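Local coordinates for protein 432aa long hypothetical deoxyribodipyrimidine photolyase (Sulfolobus tokodaii, PDB 2E0I) that probably repairs ultraviolet-damaged DNA as a light-driven deoxyribodipyrimidine photolyase, binding two FAD molecules, one of them probably a light-harvesting antenna, at residues 36-41 / 77-82; 149-154 / 230-235; 272-277 / 325-330. All coordinates share one frame; numbering follows the deposited sequence.

Contact 1 of 3, residues 36-41 / 77-82; sequences DPRQLI and GEAEKV. With FAD (flavin-adenine dinucleotide), chain F.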
loop_
_atom_site.group_PDB
_atom_site.type_symbol
_atom_site.label_atom_id
_atom_site.label_comp_id
_atom_site.label_asym_id
_atom_site.label_seq_id
_atom_site.Cartn_x
_atom_site.Cartn_y
_atom_site.Cartn_z
ATOM N N ASP A 36 -1.864 -8.554 16.074
ATOM C CA ASP A 36 -0.723 -9.458 16.010
ATOM C C ASP A 36 0.609 -8.764 16.280
ATOM O O ASP A 36 1.023 -7.863 15.541
ATOM C CB ASP A 36 -0.707 -10.148 14.638
ATOM C CG ASP A 36 0.292 -11.299 14.560
ATOM O OD1 ASP A 36 -0.016 -12.311 13.877
ATOM O OD2 ASP A 36 1.387 -11.198 15.167
ATOM N N PRO A 37 1.303 -9.183 17.351
ATOM C CA PRO A 37 2.593 -8.604 17.726
ATOM C C PRO A 37 3.666 -8.671 16.629
ATOM O O PRO A 37 4.612 -7.894 16.650
ATOM C CB PRO A 37 2.968 -9.399 18.988
ATOM C CG PRO A 37 2.329 -10.710 18.754
ATOM C CD PRO A 37 0.974 -10.309 18.243
ATOM N N ARG A 38 3.518 -9.602 15.687
ATOM C CA ARG A 38 4.485 -9.747 14.591
ATOM C C ARG A 38 4.328 -8.606 13.608
ATOM O O ARG A 38 5.233 -8.331 12.826
ATOM C CB ARG A 38 4.282 -11.073 13.845
ATOM C CG ARG A 38 4.556 -12.284 14.710
ATOM C CD ARG A 38 4.168 -13.573 14.038
ATOM N NE ARG A 38 2.731 -13.654 13.843
ATOM C CZ ARG A 38 2.112 -14.707 13.331
ATOM N NH1 ARG A 38 2.806 -15.773 12.971
ATOM N NH2 ARG A 38 0.798 -14.688 13.165
ATOM N N GLN A 39 3.171 -7.948 13.664
ATOM C CA GLN A 39 2.864 -6.834 12.787
ATOM C C GLN A 39 2.901 -5.498 13.524
ATOM O O GLN A 39 3.296 -4.485 12.956
ATOM C CB GLN A 39 1.481 -7.040 12.155
ATOM C CG GLN A 39 1.399 -8.265 11.250
ATOM C CD GLN A 39 -0.003 -8.530 10.719
ATOM O OE1 GLN A 39 -0.899 -8.933 11.471
ATOM N NE2 GLN A 39 -0.200 -8.299 9.415
ATOM N N LEU A 40 2.509 -5.489 14.792
ATOM C CA LEU A 40 2.475 -4.241 15.543
ATOM C C LEU A 40 3.665 -3.909 16.442
ATOM O O LEU A 40 3.868 -2.738 16.789
ATOM C CB LEU A 40 1.197 -4.195 16.367
ATOM C CG LEU A 40 -0.103 -4.220 15.555
ATOM C CD1 LEU A 40 -1.281 -4.399 16.494
ATOM C CD2 LEU A 40 -0.252 -2.926 14.742
ATOM N N ILE A 41 4.439 -4.927 16.813
ATOM C CA ILE A 41 5.604 -4.754 17.679
ATOM C C ILE A 41 6.902 -5.268 17.039
ATOM O O ILE A 41 7.044 -6.454 16.702
ATOM C CB ILE A 41 5.376 -5.482 19.023
ATOM C CG1 ILE A 41 4.149 -4.885 19.725
ATOM C CG2 ILE A 41 6.625 -5.402 19.888
ATOM C CD1 ILE A 41 3.683 -5.656 20.938
ATOM N N GLY A 77 -2.199 -11.212 20.109
ATOM C CA GLY A 77 -1.292 -12.338 19.951
ATOM C C GLY A 77 -1.142 -12.772 18.504
ATOM O O GLY A 77 -1.689 -12.149 17.599
ATOM N N GLU A 78 -0.383 -13.837 18.270
ATOM C CA GLU A 78 -0.214 -14.341 16.917
ATOM C C GLU A 78 -1.503 -15.049 16.516
ATOM O O GLU A 78 -1.998 -15.906 17.240
ATOM C CB GLU A 78 0.977 -15.304 16.856
ATOM C CG GLU A 78 2.311 -14.653 17.240
ATOM C CD GLU A 78 3.501 -15.588 17.083
ATOM O OE1 GLU A 78 4.593 -15.238 17.585
ATOM O OE2 GLU A 78 3.350 -16.666 16.459
ATOM N N ALA A 79 -2.047 -14.678 15.363
ATOM C CA ALA A 79 -3.291 -15.254 14.865
ATOM C C ALA A 79 -3.502 -16.737 15.180
ATOM O O ALA A 79 -4.486 -17.096 15.828
ATOM C CB ALA A 79 -3.388 -15.031 13.374
ATOM N N GLU A 80 -2.595 -17.594 14.714
ATOM C CA GLU A 80 -2.725 -19.028 14.958
ATOM C C GLU A 80 -2.853 -19.372 16.448
ATOM O O GLU A 80 -3.706 -20.181 16.829
ATOM C CB GLU A 80 -1.546 -19.806 14.332
ATOM C CG GLU A 80 -0.159 -19.220 14.584
ATOM C CD GLU A 80 0.216 -18.180 13.548
ATOM O OE1 GLU A 80 -0.602 -17.264 13.303
ATOM O OE2 GLU A 80 1.330 -18.280 12.976
ATOM N N LYS A 81 -2.020 -18.764 17.287
ATOM C CA LYS A 81 -2.084 -19.026 18.719
ATOM C C LYS A 81 -3.375 -18.505 19.351
ATOM O O LYS A 81 -3.905 -19.124 20.264
ATOM C CB LYS A 81 -0.868 -18.421 19.418
ATOM C CG LYS A 81 0.422 -19.095 19.020
ATOM C CD LYS A 81 1.631 -18.409 19.608
ATOM C CE LYS A 81 2.886 -19.052 19.043
ATOM N NZ LYS A 81 4.078 -18.152 19.104
ATOM N N VAL A 82 -3.883 -17.376 18.865
ATOM C CA VAL A 82 -5.115 -16.818 19.400
ATOM C C VAL A 82 -6.282 -17.749 19.146
ATOM O O VAL A 82 -7.032 -18.067 20.065
ATOM C CB VAL A 82 -5.435 -15.464 18.776
ATOM C CG1 VAL A 82 -6.842 -15.021 19.177
ATOM C CG2 VAL A 82 -4.404 -14.452 19.220
HETATM P PA FAD F . 2.262 -6.815 7.066
HETATM O O1A FAD F . 2.812 -6.027 5.939
HETATM O O2A FAD F . 1.959 -6.272 8.408
HETATM O O5B FAD F . 3.635 -7.569 7.444
HETATM C C5B FAD F . 3.624 -8.701 8.320
HETATM C C4B FAD F . 5.011 -9.340 8.439
HETATM O O4B FAD F . 5.650 -9.267 7.150
HETATM C C3B FAD F . 5.912 -8.557 9.396
HETATM O O3B FAD F . 6.948 -9.413 9.886
HETATM C C2B FAD F . 6.492 -7.504 8.453
HETATM O O2B FAD F . 7.726 -7.018 8.988
HETATM C C1B FAD F . 6.787 -8.391 7.243
HETATM N N9A FAD F . 6.966 -7.594 6.004
HETATM C C8A FAD F . 6.121 -6.677 5.537
HETATM N N7A FAD F . 6.569 -6.192 4.381
HETATM C C5A FAD F . 7.713 -6.807 4.104
HETATM C C6A FAD F . 8.614 -6.748 3.048
HETATM N N6A FAD F . 8.424 -5.894 2.048
HETATM N N1A FAD F . 9.694 -7.545 3.064
HETATM C C2A FAD F . 9.913 -8.374 4.071
HETATM N N3A FAD F . 9.077 -8.453 5.092
HETATM C C4A FAD F . 7.973 -7.694 5.140
HETATM N N1 FAD F . -3.840 -7.133 10.309
HETATM C C2 FAD F . -4.260 -7.869 11.424
HETATM O O2 FAD F . -5.088 -8.769 11.291
HETATM N N3 FAD F . -3.696 -7.607 12.678
HETATM C C4 FAD F . -2.709 -6.621 12.814
HETATM O O4 FAD F . -2.222 -6.390 13.920
HETATM C C4X FAD F . -2.281 -5.905 11.701
HETATM N N5 FAD F . -1.246 -4.966 11.819
HETATM C C5X FAD F . -0.799 -4.261 10.694
HETATM C C6 FAD F . 0.288 -3.399 10.806
HETATM C C7 FAD F . 0.803 -2.764 9.678
HETATM C C7M FAD F . 2.002 -1.825 9.828
HETATM C C8 FAD F . 0.220 -2.993 8.435
HETATM C C8M FAD F . 0.761 -2.313 7.176
HETATM C C9 FAD F . -0.873 -3.850 8.326
HETATM C C9A FAD F . -1.388 -4.487 9.452
HETATM N N10 FAD F . -2.453 -5.395 9.344
HETATM C C10 FAD F . -2.847 -6.155 10.453
HETATM C "C1'" FAD F . -3.119 -5.628 8.041
HETATM C "C2'" FAD F . -2.364 -6.619 7.155
HETATM O "O2'" FAD F . -2.109 -6.019 5.880
HETATM C "C3'" FAD F . -3.170 -7.911 6.985
HETATM O "O3'" FAD F . -3.311 -8.554 8.256
HETATM C "C4'" FAD F . -2.476 -8.861 6.006
HETATM O "O4'" FAD F . -3.356 -9.948 5.709
HETATM C "C5'" FAD F . -1.173 -9.403 6.600
HETATM O "O5'" FAD F . -0.188 -9.625 5.588
HETATM P P FAD F . 0.873 -8.466 5.233
HETATM O O1P FAD F . 1.892 -9.071 4.346
HETATM O O2P FAD F . 0.156 -7.258 4.767
HETATM O O3P FAD F . 1.544 -8.202 6.672
#

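Contact 2 of 3, residues 149-154 / 230-235; sequences KVKVRE and AYYTQK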
loop_
_atom_site.group_PDB
_atom_site.type_symbol
_atom_site.label_atom_id
_atom_site.label_comp_id
_atom_site.label_asym_id
_atom_site.label_seq_id
_atom_site.Cartn_x
_atom_site.Cartn_y
_atom_site.Cartn_z
ATOM N N LYS A 149 -11.761 -8.010 -20.002
ATOM C CA LYS A 149 -12.913 -8.471 -20.757
ATOM C C LYS A 149 -13.831 -9.237 -19.820
ATOM O O LYS A 149 -15.018 -9.394 -20.095
ATOM C CB LYS A 149 -12.468 -9.373 -21.906
ATOM C CG LYS A 149 -11.626 -8.679 -22.964
ATOM C CD LYS A 149 -11.048 -9.699 -23.949
ATOM C CE LYS A 149 -10.068 -9.066 -24.931
ATOM N NZ LYS A 149 -9.050 -10.067 -25.378
ATOM N N VAL A 150 -13.280 -9.717 -18.709
ATOM C CA VAL A 150 -14.073 -10.458 -17.731
ATOM C C VAL A 150 -14.972 -9.493 -16.967
ATOM O O VAL A 150 -14.624 -8.324 -16.776
ATOM C CB VAL A 150 -13.183 -11.171 -16.711
ATOM C CG1 VAL A 150 -14.017 -12.125 -15.873
ATOM C CG2 VAL A 150 -12.065 -11.893 -17.423
ATOM N N LYS A 151 -16.123 -9.977 -16.517
ATOM C CA LYS A 151 -17.039 -9.113 -15.796
ATOM C C LYS A 151 -16.768 -9.097 -14.308
ATOM O O LYS A 151 -16.725 -10.143 -13.672
ATOM C CB LYS A 151 -18.474 -9.551 -16.010
ATOM C CG LYS A 151 -19.452 -8.454 -15.701
ATOM C CD LYS A 151 -20.590 -8.927 -14.836
ATOM C CE LYS A 151 -21.534 -7.764 -14.581
ATOM N NZ LYS A 151 -22.544 -8.105 -13.553
ATOM N N VAL A 152 -16.599 -7.901 -13.762
ATOM C CA VAL A 152 -16.349 -7.730 -12.342
ATOM C C VAL A 152 -17.619 -8.036 -11.548
ATOM O O VAL A 152 -18.699 -7.580 -11.899
ATOM C CB VAL A 152 -15.922 -6.287 -12.037
ATOM C CG1 VAL A 152 -15.721 -6.117 -10.538
ATOM C CG2 VAL A 152 -14.646 -5.940 -12.811
ATOM N N ARG A 153 -17.489 -8.819 -10.484
ATOM C CA ARG A 153 -18.648 -9.153 -9.666
ATOM C C ARG A 153 -19.194 -7.861 -9.072
ATOM O O ARG A 153 -18.435 -6.955 -8.726
ATOM C CB ARG A 153 -18.266 -10.128 -8.548
ATOM C CG ARG A 153 -19.426 -10.439 -7.618
ATOM C CD ARG A 153 -19.163 -11.604 -6.651
ATOM N NE ARG A 153 -18.314 -11.280 -5.498
ATOM C CZ ARG A 153 -17.002 -11.476 -5.469
ATOM N NH1 ARG A 153 -16.396 -11.985 -6.532
ATOM N NH2 ARG A 153 -16.300 -11.195 -4.379
ATOM N N GLU A 154 -20.513 -7.770 -8.961
ATOM C CA GLU A 154 -21.148 -6.572 -8.421
ATOM C C GLU A 154 -21.175 -6.576 -6.890
ATOM O O GLU A 154 -21.297 -7.632 -6.269
ATOM C CB GLU A 154 -22.574 -6.471 -8.960
ATOM C CG GLU A 154 -22.663 -6.267 -10.459
ATOM C CD GLU A 154 -24.068 -6.533 -11.004
ATOM O OE1 GLU A 154 -25.062 -6.175 -10.327
ATOM O OE2 GLU A 154 -24.179 -7.090 -12.119
ATOM N N ALA A 230 -15.185 0.510 -5.871
ATOM C CA ALA A 230 -14.416 1.567 -6.517
ATOM C C ALA A 230 -14.614 1.428 -8.008
ATOM O O ALA A 230 -14.804 2.415 -8.727
ATOM C CB ALA A 230 -12.940 1.425 -6.190
ATOM N N TYR A 231 -14.576 0.180 -8.461
ATOM C CA TYR A 231 -14.723 -0.119 -9.870
ATOM C C TYR A 231 -16.049 0.328 -10.461
ATOM O O TYR A 231 -16.076 1.038 -11.448
ATOM C CB TYR A 231 -14.543 -1.616 -10.117
ATOM C CG TYR A 231 -14.822 -2.004 -11.547
ATOM C CD1 TYR A 231 -13.872 -1.801 -12.549
ATOM C CD2 TYR A 231 -16.057 -2.535 -11.904
ATOM C CE1 TYR A 231 -14.155 -2.121 -13.869
ATOM C CE2 TYR A 231 -16.352 -2.853 -13.212
ATOM C CZ TYR A 231 -15.404 -2.649 -14.188
ATOM O OH TYR A 231 -15.723 -2.998 -15.474
ATOM N N TYR A 232 -17.152 -0.090 -9.874
ATOM C CA TYR A 232 -18.431 0.287 -10.432
ATOM C C TYR A 232 -18.765 1.762 -10.319
ATOM O O TYR A 232 -19.467 2.317 -11.154
ATOM C CB TYR A 232 -19.537 -0.564 -9.817
ATOM C CG TYR A 232 -19.682 -1.877 -10.531
ATOM C CD1 TYR A 232 -19.197 -3.064 -9.978
ATOM C CD2 TYR A 232 -20.242 -1.927 -11.807
ATOM C CE1 TYR A 232 -19.268 -4.271 -10.689
ATOM C CE2 TYR A 232 -20.312 -3.121 -12.521
ATOM C CZ TYR A 232 -19.825 -4.282 -11.960
ATOM O OH TYR A 232 -19.886 -5.437 -12.693
ATOM N N THR A 233 -18.253 2.415 -9.294
ATOM C CA THR A 233 -18.540 3.822 -9.124
ATOM C C THR A 233 -17.843 4.640 -10.191
ATOM O O THR A 233 -18.349 5.672 -10.620
ATOM C CB THR A 233 -18.081 4.300 -7.752
ATOM O OG1 THR A 233 -18.712 3.500 -6.750
ATOM C CG2 THR A 233 -18.472 5.745 -7.535
ATOM N N GLN A 234 -16.690 4.161 -10.635
ATOM C CA GLN A 234 -15.889 4.862 -11.628
ATOM C C GLN A 234 -15.822 4.123 -12.958
ATOM O O GLN A 234 -15.004 4.455 -13.815
ATOM C CB GLN A 234 -14.479 5.023 -11.075
ATOM C CG GLN A 234 -14.450 5.669 -9.722
ATOM C CD GLN A 234 -14.645 7.160 -9.828
ATOM O OE1 GLN A 234 -13.716 7.879 -10.199
ATOM N NE2 GLN A 234 -15.858 7.638 -9.527
ATOM N N LYS A 235 -16.687 3.130 -13.130
ATOM C CA LYS A 235 -16.695 2.311 -14.337
ATOM C C LYS A 235 -16.476 3.079 -15.630
ATOM O O LYS A 235 -15.803 2.583 -16.540
ATOM C CB LYS A 235 -17.995 1.520 -14.430
ATOM C CG LYS A 235 -17.923 0.373 -15.410
ATOM C CD LYS A 235 -19.147 -0.501 -15.285
ATOM C CE LYS A 235 -19.055 -1.694 -16.212
ATOM N NZ LYS A 235 -20.236 -2.609 -16.040
#

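Contact 3 of 3, residues 272-277 / 325-330; sequences ISWENN and VDWRWG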
loop_
_atom_site.group_PDB
_atom_site.type_symbol
_atom_site.label_atom_id
_atom_site.label_comp_id
_atom_site.label_asym_id
_atom_site.label_seq_id
_atom_site.Cartn_x
_atom_site.Cartn_y
_atom_site.Cartn_z
ATOM N N ILE A 272 23.942 -7.362 -8.846
ATOM C CA ILE A 272 24.317 -5.960 -8.966
ATOM C C ILE A 272 25.107 -5.544 -7.734
ATOM O O ILE A 272 24.754 -5.902 -6.616
ATOM C CB ILE A 272 23.076 -5.067 -9.092
ATOM C CG1 ILE A 272 22.376 -5.363 -10.417
ATOM C CG2 ILE A 272 23.470 -3.600 -8.986
ATOM C CD1 ILE A 272 21.139 -4.535 -10.661
ATOM N N SER A 273 26.189 -4.804 -7.940
ATOM C CA SER A 273 27.002 -4.349 -6.825
ATOM C C SER A 273 26.574 -2.950 -6.442
ATOM O O SER A 273 27.194 -1.961 -6.843
ATOM C CB SER A 273 28.478 -4.351 -7.200
ATOM O OG SER A 273 28.904 -5.666 -7.495
ATOM N N TRP A 274 25.498 -2.872 -5.668
ATOM C CA TRP A 274 24.980 -1.593 -5.223
ATOM C C TRP A 274 26.046 -0.854 -4.427
ATOM O O TRP A 274 26.625 -1.404 -3.494
ATOM C CB TRP A 274 23.740 -1.806 -4.355
ATOM C CG TRP A 274 22.674 -2.626 -5.023
ATOM C CD1 TRP A 274 22.410 -3.944 -4.824
ATOM C CD2 TRP A 274 21.762 -2.183 -6.032
ATOM N NE1 TRP A 274 21.393 -4.354 -5.644
ATOM C CE2 TRP A 274 20.977 -3.292 -6.399
ATOM C CE3 TRP A 274 21.534 -0.953 -6.662
ATOM C CZ2 TRP A 274 19.979 -3.214 -7.370
ATOM C CZ3 TRP A 274 20.542 -0.874 -7.626
ATOM C CH2 TRP A 274 19.776 -1.999 -7.971
ATOM N N GLU A 275 26.309 0.391 -4.800
ATOM C CA GLU A 275 27.299 1.192 -4.108
ATOM C C GLU A 275 26.880 1.410 -2.651
ATOM O O GLU A 275 27.724 1.595 -1.779
ATOM C CB GLU A 275 27.439 2.533 -4.812
ATOM C CG GLU A 275 28.480 3.456 -4.218
ATOM C CD GLU A 275 28.050 4.903 -4.285
ATOM O OE1 GLU A 275 27.113 5.261 -3.544
ATOM O OE2 GLU A 275 28.627 5.676 -5.078
ATOM N N ASN A 276 25.571 1.380 -2.407
ATOM C CA ASN A 276 24.976 1.578 -1.078
ATOM C C ASN A 276 25.681 2.544 -0.143
ATOM O O ASN A 276 25.916 2.220 1.018
ATOM C CB ASN A 276 24.814 0.243 -0.345
ATOM C CG ASN A 276 23.696 -0.602 -0.910
ATOM O OD1 ASN A 276 22.701 -0.083 -1.409
ATOM N ND2 ASN A 276 23.845 -1.913 -0.815
ATOM N N ASN A 277 26.008 3.732 -0.631
ATOM C CA ASN A 277 26.677 4.711 0.212
ATOM C C ASN A 277 25.723 5.245 1.284
ATOM O O ASN A 277 24.938 6.155 1.029
ATOM C CB ASN A 277 27.214 5.862 -0.642
ATOM C CG ASN A 277 27.667 7.031 0.193
ATOM O OD1 ASN A 277 28.369 6.862 1.187
ATOM N ND2 ASN A 277 27.268 8.228 -0.200
ATOM N N VAL A 325 21.668 3.009 -4.816
ATOM C CA VAL A 325 21.364 2.322 -3.562
ATOM C C VAL A 325 20.368 1.181 -3.850
ATOM O O VAL A 325 19.414 1.345 -4.615
ATOM C CB VAL A 325 20.766 3.296 -2.527
ATOM C CG1 VAL A 325 20.333 2.536 -1.291
ATOM C CG2 VAL A 325 21.784 4.358 -2.168
ATOM N N ASP A 326 20.605 0.022 -3.250
ATOM C CA ASP A 326 19.756 -1.146 -3.456
ATOM C C ASP A 326 18.276 -0.787 -3.301
ATOM O O ASP A 326 17.888 -0.162 -2.316
ATOM C CB ASP A 326 20.158 -2.239 -2.455
ATOM C CG ASP A 326 19.501 -3.578 -2.740
ATOM O OD1 ASP A 326 19.891 -4.562 -2.087
ATOM O OD2 ASP A 326 18.602 -3.654 -3.603
ATOM N N TRP A 327 17.452 -1.183 -4.268
ATOM C CA TRP A 327 16.028 -0.885 -4.200
ATOM C C TRP A 327 15.343 -1.451 -2.954
ATOM O O TRP A 327 14.325 -0.923 -2.515
ATOM C CB TRP A 327 15.307 -1.384 -5.452
ATOM C CG TRP A 327 15.454 -2.841 -5.721
ATOM C CD1 TRP A 327 16.379 -3.429 -6.519
ATOM C CD2 TRP A 327 14.638 -3.899 -5.202
ATOM N NE1 TRP A 327 16.193 -4.792 -6.541
ATOM C CE2 TRP A 327 15.130 -5.108 -5.739
ATOM C CE3 TRP A 327 13.537 -3.944 -4.335
ATOM C CZ2 TRP A 327 14.561 -6.351 -5.440
ATOM C CZ3 TRP A 327 12.969 -5.178 -4.034
ATOM C CH2 TRP A 327 13.482 -6.365 -4.586
ATOM N N ARG A 328 15.895 -2.520 -2.386
ATOM C CA ARG A 328 15.325 -3.123 -1.181
ATOM C C ARG A 328 15.384 -2.139 -0.020
ATOM O O ARG A 328 14.517 -2.152 0.842
ATOM C CB ARG A 328 16.075 -4.399 -0.800
ATOM C CG ARG A 328 15.905 -5.533 -1.777
ATOM C CD ARG A 328 16.741 -6.715 -1.359
ATOM N NE ARG A 328 16.960 -7.665 -2.459
ATOM C CZ ARG A 328 17.620 -7.399 -3.590
ATOM N NH1 ARG A 328 18.144 -6.196 -3.800
ATOM N NH2 ARG A 328 17.769 -8.346 -4.513
ATOM N N TRP A 329 16.411 -1.296 0.007
ATOM C CA TRP A 329 16.552 -0.294 1.060
ATOM C C TRP A 329 15.385 0.694 0.950
ATOM O O TRP A 329 14.717 1.027 1.937
ATOM C CB TRP A 329 17.875 0.463 0.896
ATOM C CG TRP A 329 19.117 -0.293 1.298
ATOM C CD1 TRP A 329 19.347 -1.636 1.174
ATOM C CD2 TRP A 329 20.321 0.270 1.834
ATOM N NE1 TRP A 329 20.620 -1.944 1.600
ATOM C CE2 TRP A 329 21.240 -0.793 2.010
ATOM C CE3 TRP A 329 20.717 1.570 2.180
ATOM C CZ2 TRP A 329 22.530 -0.594 2.518
ATOM C CZ3 TRP A 329 22.002 1.769 2.685
ATOM C CH2 TRP A 329 22.891 0.690 2.848
ATOM N N GLY A 330 15.154 1.164 -0.272
ATOM C CA GLY A 330 14.082 2.106 -0.514
ATOM C C GLY A 330 12.739 1.470 -0.244
ATOM O O GLY A 330 11.856 2.101 0.317
#

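Contact 1 of 3, residues 36-41 / 77-82
Arg38 lays its guanidinium over the side chain of Glu78, the two flat groups stacked only 9° apart, with Glu78 CG 3.6 Å from Arg38 NE. At the rim of that guanidinium two other carboxylates are gripped. Glu80, which has a second partner in Lys109, is met end-on, Arg38 NH1 to Glu80 OE2 and Arg38 NH2 to Glu80 OE1, both 2.9 Å, the oxygens tilted from the guanidinium plane. Asp36 is held side-on from within the same short helix, NH2 of Arg38 reaching OD1 of Asp36 at 2.6 Å. Asp36 OD2 also accepts from Arg38 N at 2.7 Å, capping the helix; with CG anti to its own backbone N (chi1 -169°), the carboxylate swings back over the first turn. Pro37 CD rests on the Gly77 backbone. An alanine in place of Arg38 would probably leave Asp36 without its guanidinium partner and Glu80 with Lys109. The same short segment also holds the FAD: Asp36 N donates to FAD O4 at 3.1 Å and Gln39 NE2 to FAD O2A. The salt-bridge network thus probably steadies the turn that holds this FAD, with Arg38 at its centre and lysines sharing the outer glutamates.

Contact 2 of 3, residues 149-154 / 230-235
Val152 packs its two methyls against two tyrosines of helix 227-233. Its CG2 methyl sits over one face of the Tyr231 ring, a CH-pi contact 3.6 Å from the centroid and 15° off the ring normal. The other methyl, CG1, is anti to the backbone N (chi1 178°), which turns it toward the second tyrosine, where it lies 4.0 Å from Tyr232 CE1. The two rings also meet each other, with Tyr231 CD2 above a face of Tyr232, toward its rim.

Hydrogen bonding is a single link: Tyr232 OH donates to Val152 O at 2.6 Å, arriving tilted 25° from the carbonyl plane. Arg153 O comes to the edge of the same ring, 3.4 Å from Tyr232 CE1, so two successive carbonyls border the phenol.

The charged groups lie at the exposed margin. Lys151 passes its CE methylene 3.4 Å from Tyr232 OH, crossing the phenol at about a right angle, while Glu154 CG packs near the same hydroxyl. Lys151 NZ is modelled implausibly close to Glu154 OE2, so that pairing is doubtful in detail.

Val152 also touches Tyr245 of helix 238-256, and Tyr232 reaches Pro155. This is surface packing of an extended linker on a helix: the long connection that leaves the N-terminal alpha/beta domain of a photolyase runs across the helical part of the protein.

Contact 3 of 3, residues 272-277 / 325-330
Trp274 lies flat against the start of helix 327-337, and this is where the packing is tight. Asp326 CA sits over the five-membered ring, 3.7 Å from its centroid, and the Asp326 carboxylate follows the same face with its plane only 3° from that of the indole. Ile272 CG2 covers the opposite face, so the indole is sandwiched. On the CZ2 side of the six-membered ring, Trp274 CZ2 meets Trp327 CD1 at 3.7 Å, the two indoles steeply inclined to each other.

One nearly straight hydrogen bond links the two segments: Asn276 OD1 accepts from Asp326 N at 2.8 Å, in the carbonyl plane and at 174°. CG of Asn276 stands anti to its carbonyl carbon (chi1 -73°), which lays the amide on a face of Trp329, stacked, with Asn276 CG 3.6 Å from Trp329 CZ2. Asp326 in turn caps the helix by accepting from Arg328 N through OD2.

The other side is looser. Arg328 NH1 comes no nearer to Trp274 NE1 than 4.2 Å; the guanidinium is taken up by Asp326 through NH1 and by Asp270 through NH2. Glu275 takes almost no part and forms a salt bridge with Arg417. Trp329 meets only Asn276 across the contact, with Phe281 edge-to-face beyond it.

The contact joins a loop to the N-terminus of helix 327-337 in the helical FAD-binding domain, the Trp327 side chain about 8 Å from a bound FAD. Trp327 touches Trp350 of helix 343-353, consistent with the tryptophan electron-transfer chain of photolyases. Trp274 and Trp327 both rest on Val320 of helix 309-322, and Tyr425 of helix 414-427 backs Ile272 and Trp274.

Overall arrangement
The three contacts follow one another along the chain, each closing before the next opens. Contact 1 belongs to the N-terminal alpha/beta domain, where helix 37-40 follows strand 28-35 and helix 79-86 follows strand 73-76, neighbouring parallel strands of the five-stranded sheet. Contact 2 joins the long linker after helix 140-147 to helix 227-233. Contact 3 lies in the helical FAD-binding domain. Their centres are 31 to 39 Å apart and none touches another; contacts 2 and 3 fall on opposite sides of the chain's centre. Contact 1 directly holds one FAD, and the side chain of Trp327 lies about 8 Å from a bound FAD: each domain contributes a contact close to a flavin.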